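Local coordinates for lipid binding protein LpqN (Mycobacterium tuberculosis, PDB 6E5F) that supports cell envelope biogenesis, binds a dodecyl trehalose lipid, and may connect MmpL transporters with periplasmic partners, at residues G56-I61 with E144-P149; V183-V188 with V198-A203. One frame throughout, in Å; residues are numbered along the deposited sequence. Where two conformers were deposited one is given.

In the fold
From its modelled N terminus the chain runs through the loop 56-61 into helix 61-66, and contact 1 closes 83 residues later, where the end of helix 143-146 meets that loop. Contact 2 opens only afterwards: strands 179-192 and 195-206 form a beta hairpin in the middle of the antiparallel sheet. The two contacts are therefore in series, neither nested nor crossed, with centres about 14 Å apart. They join through E144, whose carboxylate hydrogen-bonds Q185, and through L145 and I61, which pack on the hairpin. Contact 1 thus ties surface helices over one sheet face; in contact 2 one end of the opposite face, at A184 and A203, meets the lipid tail.

Contact 1 (G56-I61 with E144-P149); sequences GPNYTI and ELKNLP
The side-chain amide of N147 docks on N58 as on a peptide edge, its oxygen and its nitrogen both in use. N58 N donates to N147 OD1 at 3.1 Å, in the carbonyl plane and on a lone pair, while N147 ND2 returns a nearly straight bond (170°) to N58 O at 3.1 Å. A third bond comes from the side chain of N58: its ND2 reaches N147 OD1 at 2.7 Å, tilted from the carbonyl plane. Two donors of one residue therefore grip a single oxygen, and the return bond from ND2 helps to fix the rotation of the N147 amide. In N58, CG lies anti to the carbonyl carbon (chi1 -59°), which brings its amide past that of N147, the two side chains running in opposite directions with their amide planes 28° apart. T60 CG2 packs against N147 ND2 at 3.5 Å, and on the N58 side K146 CB lies 3.5 Å from N58 ND2. This is a surface junction between two helix ends: N147 follows the last turn of helix 143-146, and T60 is the N-cap of helix 61-66, its side chain capping a backbone N. A water bridges these helices, accepting from I61 N at 3.0 Å and from E144 N. Farther out, the K146 chain bends at chi3 and crosses N58 at about a right angle, carrying NZ to a salt bridge with D156. D63, three residues past the N-cap, holds T60 in turn by accepting from T60 N through OD2, and the E144 carboxylate is held by Q185.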
# COMPACT_ATOMS: atom_id res chain seq x y z
N GLY A 56 14.22 -3.22 -11.25
CA GLY A 56 13.75 -3.02 -12.61
C GLY A 56 14.12 -1.66 -13.16
O GLY A 56 14.79 -0.87 -12.50
N PRO A 57 13.68 -1.37 -14.39
CA PRO A 57 14.05 -0.10 -15.04
C PRO A 57 13.23 1.10 -14.58
O PRO A 57 13.56 2.22 -14.99
CB PRO A 57 13.81 -0.39 -16.52
CG PRO A 57 12.69 -1.39 -16.52
CD PRO A 57 12.89 -2.24 -15.29
N ASN A 58 12.20 0.91 -13.78
CA ASN A 58 11.35 2.01 -13.35
C ASN A 58 11.87 2.61 -12.05
O ASN A 58 12.25 1.88 -11.13
CB ASN A 58 9.91 1.54 -13.16
CG ASN A 58 9.32 0.96 -14.42
OD1 ASN A 58 8.91 1.69 -15.32
ND2 ASN A 58 9.26 -0.36 -14.49
N TYR A 59 11.87 3.93 -11.99
CA TYR A 59 12.27 4.63 -10.77
C TYR A 59 11.20 4.44 -9.71
O TYR A 59 10.00 4.59 -10.00
CB TYR A 59 12.46 6.11 -11.09
CG TYR A 59 13.38 6.84 -10.13
CD1 TYR A 59 14.75 6.67 -10.18
CD2 TYR A 59 12.86 7.73 -9.20
CE1 TYR A 59 15.59 7.35 -9.32
CE2 TYR A 59 13.69 8.41 -8.33
CZ TYR A 59 15.06 8.21 -8.40
OH TYR A 59 15.90 8.88 -7.54
N THR A 60 11.61 4.12 -8.49
CA THR A 60 10.69 3.83 -7.40
C THR A 60 10.81 4.88 -6.30
O THR A 60 11.71 5.72 -6.29
CB THR A 60 10.97 2.45 -6.81
OG1 THR A 60 12.26 2.46 -6.16
CG2 THR A 60 10.95 1.38 -7.88
N ILE A 61 9.87 4.81 -5.36
CA ILE A 61 9.95 5.66 -4.17
C ILE A 61 11.22 5.35 -3.39
O ILE A 61 11.87 6.25 -2.85
CB ILE A 61 8.69 5.49 -3.31
CG1 ILE A 61 7.47 6.06 -4.04
CG2 ILE A 61 8.87 6.15 -1.95
CD1 ILE A 61 6.13 5.68 -3.42
N GLU A 144 7.33 0.63 -8.32
CA GLU A 144 7.56 -0.65 -7.66
C GLU A 144 6.79 -1.78 -8.34
O GLU A 144 7.37 -2.80 -8.72
CB GLU A 144 7.19 -0.55 -6.18
CG GLU A 144 7.42 -1.84 -5.40
CD GLU A 144 7.04 -1.73 -3.94
OE1 GLU A 144 7.14 -2.74 -3.22
OE2 GLU A 144 6.64 -0.62 -3.51
N LEU A 145 5.47 -1.62 -8.49
CA LEU A 145 4.68 -2.66 -9.13
C LEU A 145 5.12 -2.89 -10.56
O LEU A 145 5.17 -4.03 -11.04
CB LEU A 145 3.19 -2.33 -9.08
CG LEU A 145 2.47 -2.25 -7.74
CD1 LEU A 145 1.03 -2.74 -7.89
CD2 LEU A 145 3.18 -3.01 -6.63
N LYS A 146 5.45 -1.81 -11.28
CA LYS A 146 5.84 -1.96 -12.68
C LYS A 146 7.13 -2.75 -12.83
O LYS A 146 7.41 -3.26 -13.93
CB LYS A 146 5.97 -0.58 -13.34
CG LYS A 146 4.63 0.12 -13.54
CD LYS A 146 4.80 1.54 -14.04
CE LYS A 146 5.37 1.60 -15.45
NZ LYS A 146 5.64 3.00 -15.88
N ASN A 147 7.92 -2.89 -11.76
CA ASN A 147 9.14 -3.68 -11.79
C ASN A 147 8.91 -5.14 -11.43
O ASN A 147 9.86 -5.93 -11.48
CB ASN A 147 10.18 -3.09 -10.83
CG ASN A 147 10.75 -1.76 -11.31
OD1 ASN A 147 10.67 -1.44 -12.50
ND2 ASN A 147 11.33 -1.00 -10.39
N LEU A 148 7.69 -5.52 -11.06
CA LEU A 148 7.41 -6.91 -10.73
C LEU A 148 7.59 -7.79 -11.97
O LEU A 148 7.31 -7.35 -13.09
CB LEU A 148 5.98 -7.05 -10.23
CG LEU A 148 5.70 -7.51 -8.79
CD1 LEU A 148 6.86 -7.30 -7.84
CD2 LEU A 148 4.47 -6.79 -8.27
N PRO A 149 8.05 -9.03 -11.80
CA PRO A 149 8.25 -9.91 -12.96
C PRO A 149 6.96 -10.12 -13.74
O PRO A 149 5.96 -10.61 -13.20
CB PRO A 149 8.74 -11.22 -12.33
CG PRO A 149 9.28 -10.84 -11.01
CD PRO A 149 8.45 -9.69 -10.54
O HOH W 1 7.63 3.02 -6.27

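Contact 2 (V183-V188 with V198-A203); sequences VAQKTV and VLQLNA. With L6T (alpha-D-glucopyranosyl 6-O-dodecyl-alpha-D-glucopyranoside), chain B.
Strands 183-188 and 198-203 run antiparallel, their axes 4.7 Å apart at closest approach, with hydrogen-bonded pairs A184-A203, K186-L201 and V188-L199 separated by the non-hydrogen-bonded pairs Q185-N202 and T187-Q200. The latter two put polar side chains on one face. Q185 extends with CG anti to its own N (chi1 -177°), lying beside N202 and pointing the same way. Its NE2 donates to N202 OD1 at 2.9 Å, with the acceptor in the plane of the Q185 amide, and also hydrogen-bonds E144 OE2. Next along the face, Q200 NE2 points an N-H at T187 OG1, 2.9 Å away and nearly in line (164°). The Q185 and Q200 amides, their planes 33° apart, are linked by a water 2.8 Å from Q185 OE1 that accepts from Q200 NE2, rather than by a direct bond. T187 CG2 meanwhile rests against V198 CG1 at 3.7 Å. The pairing forms the beta hairpin of strands 179-192 and 195-206 at the heart of the sheet, in a family of the Mog1p/PsbP clan; on its flanks V183, Q185 and T187 make backbone hydrogen bonds to strand 165-176, and V198 and Q200 to strand 120-130. At the A184-A203 end, the other face forms part of the lipid pocket. A184 CB touches the dodecyl chain of the bound trehalose lipid at its CBD atom, 3.5 Å away, and A203 CB approaches the same CBD atom at 3.8 Å, consistent with the tail lying close over the strands here. Farther along this face, V188 CG2 and L199 CD2 meet at 4.2 Å, while the extended K186 carries its ammonium group to a salt bridge with D221 and a hydrogen bond to T161 O.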
# COMPACT_ATOMS: atom_id res chain seq x y z
N VAL A 183 -2.27 -8.00 -8.06
CA VAL A 183 -1.53 -7.17 -7.11
C VAL A 183 -1.96 -5.73 -7.31
O VAL A 183 -2.26 -5.29 -8.42
CB VAL A 183 -0.01 -7.33 -7.29
CG1 VAL A 183 0.44 -6.79 -8.65
CG2 VAL A 183 0.73 -6.64 -6.17
N ALA A 184 -1.98 -4.98 -6.22
CA ALA A 184 -2.28 -3.57 -6.32
C ALA A 184 -1.66 -2.87 -5.13
O ALA A 184 -1.41 -3.47 -4.08
CB ALA A 184 -3.78 -3.31 -6.33
N GLN A 185 -1.41 -1.58 -5.32
CA GLN A 185 -0.79 -0.79 -4.28
C GLN A 185 -1.40 0.60 -4.29
O GLN A 185 -1.40 1.27 -5.33
CB GLN A 185 0.71 -0.70 -4.49
CG GLN A 185 1.45 0.05 -3.40
CD GLN A 185 2.92 0.13 -3.69
OE1 GLN A 185 3.34 0.82 -4.61
NE2 GLN A 185 3.72 -0.58 -2.89
N LYS A 186 -1.90 1.02 -3.14
CA LYS A 186 -2.34 2.40 -2.94
C LYS A 186 -1.32 3.09 -2.05
O LYS A 186 -1.01 2.59 -0.96
CB LYS A 186 -3.73 2.46 -2.30
CG LYS A 186 -4.33 3.87 -2.32
CD LYS A 186 -5.83 3.88 -2.04
CE LYS A 186 -6.46 5.20 -2.46
NZ LYS A 186 -7.96 5.17 -2.42
N THR A 187 -0.79 4.21 -2.52
CA THR A 187 0.17 5.01 -1.78
C THR A 187 -0.52 6.32 -1.40
O THR A 187 -1.07 6.99 -2.26
CB THR A 187 1.40 5.28 -2.63
OG1 THR A 187 2.05 4.05 -2.95
CG2 THR A 187 2.39 6.18 -1.89
N VAL A 188 -0.48 6.66 -0.12
CA VAL A 188 -1.10 7.88 0.40
C VAL A 188 -0.00 8.73 1.01
O VAL A 188 0.79 8.23 1.82
CB VAL A 188 -2.18 7.56 1.45
CG1 VAL A 188 -2.93 8.83 1.83
CG2 VAL A 188 -3.13 6.48 0.96
N VAL A 198 4.15 8.27 4.62
CA VAL A 198 3.75 7.56 3.41
C VAL A 198 3.12 6.24 3.84
O VAL A 198 3.80 5.37 4.41
CB VAL A 198 4.94 7.32 2.47
CG1 VAL A 198 4.47 6.58 1.20
CG2 VAL A 198 5.62 8.64 2.12
N LEU A 199 1.83 6.09 3.57
CA LEU A 199 1.11 4.85 3.81
C LEU A 199 1.05 4.09 2.51
O LEU A 199 0.69 4.66 1.47
CB LEU A 199 -0.31 5.15 4.29
CG LEU A 199 -1.26 3.96 4.43
CD1 LEU A 199 -0.86 3.10 5.62
CD2 LEU A 199 -2.70 4.44 4.56
N GLN A 200 1.39 2.81 2.54
CA GLN A 200 1.20 1.95 1.38
C GLN A 200 0.32 0.78 1.79
O GLN A 200 0.53 0.16 2.84
CB GLN A 200 2.54 1.49 0.79
CG GLN A 200 3.32 2.65 0.17
CD GLN A 200 4.46 2.21 -0.73
OE1 GLN A 200 5.33 1.45 -0.33
NE2 GLN A 200 4.44 2.69 -1.97
N LEU A 201 -0.69 0.52 0.97
CA LEU A 201 -1.56 -0.63 1.13
C LEU A 201 -1.28 -1.57 -0.04
O LEU A 201 -1.48 -1.20 -1.20
CB LEU A 201 -3.03 -0.21 1.17
CG LEU A 201 -3.40 0.83 2.24
CD1 LEU A 201 -4.86 1.24 2.10
CD2 LEU A 201 -3.13 0.30 3.64
N ASN A 202 -0.79 -2.76 0.28
CA ASN A 202 -0.34 -3.73 -0.72
C ASN A 202 -1.32 -4.89 -0.73
O ASN A 202 -1.38 -5.66 0.23
CB ASN A 202 1.06 -4.23 -0.35
CG ASN A 202 2.12 -3.15 -0.45
OD1 ASN A 202 2.00 -2.22 -1.23
ND2 ASN A 202 3.17 -3.27 0.36
N ALA A 203 -2.08 -5.02 -1.82
CA ALA A 203 -3.04 -6.10 -1.96
C ALA A 203 -2.47 -7.19 -2.85
O ALA A 203 -1.81 -6.90 -3.85
CB ALA A 203 -4.34 -5.56 -2.57
C1 L6T B . -4.32 -6.13 -16.54
C2 L6T B . -3.98 -7.59 -16.29
C3 L6T B . -5.24 -8.34 -15.89
C4 L6T B . -5.82 -7.67 -14.65
C5 L6T B . -6.14 -6.22 -15.00
C6 L6T B . -6.83 -5.52 -13.79
CAA L6T B . -5.31 -4.64 -18.03
CAO L6T B . -3.75 -5.04 -19.80
CAP L6T B . -2.40 -4.62 -20.36
CAR L6T B . -4.84 -4.83 -20.85
CAT L6T B . -6.17 -5.27 -20.26
CAV L6T B . -6.44 -4.44 -19.03
CAX L6T B . -6.22 -4.86 -11.64
CAY L6T B . -7.27 -5.32 -10.58
CAZ L6T B . -6.73 -4.66 -9.31
CBA L6T B . -7.88 -4.65 -8.30
CBB L6T B . -7.08 -4.70 -7.00
CBC L6T B . -7.79 -3.83 -6.00
CBD L6T B . -6.89 -3.78 -4.71
CBE L6T B . -7.28 -2.52 -3.99
CBF L6T B . -6.15 -1.43 -4.01
CBG L6T B . -5.07 -1.78 -2.97
CBH L6T B . -5.66 -1.87 -1.58
CBI L6T B . -6.65 -0.76 -1.24
O1 L6T B . -5.24 -6.02 -17.63
O2 L6T B . -3.46 -8.17 -17.49
O3 L6T B . -4.92 -9.71 -15.61
O4 L6T B . -7.01 -8.37 -14.27
O5 L6T B . -4.91 -5.55 -15.35
O6 L6T B . -6.03 -5.82 -12.68
OAN L6T B . -4.05 -4.25 -18.63
OAQ L6T B . -2.40 -3.21 -20.62
OAS L6T B . -4.54 -5.61 -22.01
OAU L6T B . -7.21 -5.06 -21.22
OAW L6T B . -7.68 -4.84 -18.44
O HOH W 2 5.96 1.90 -4.34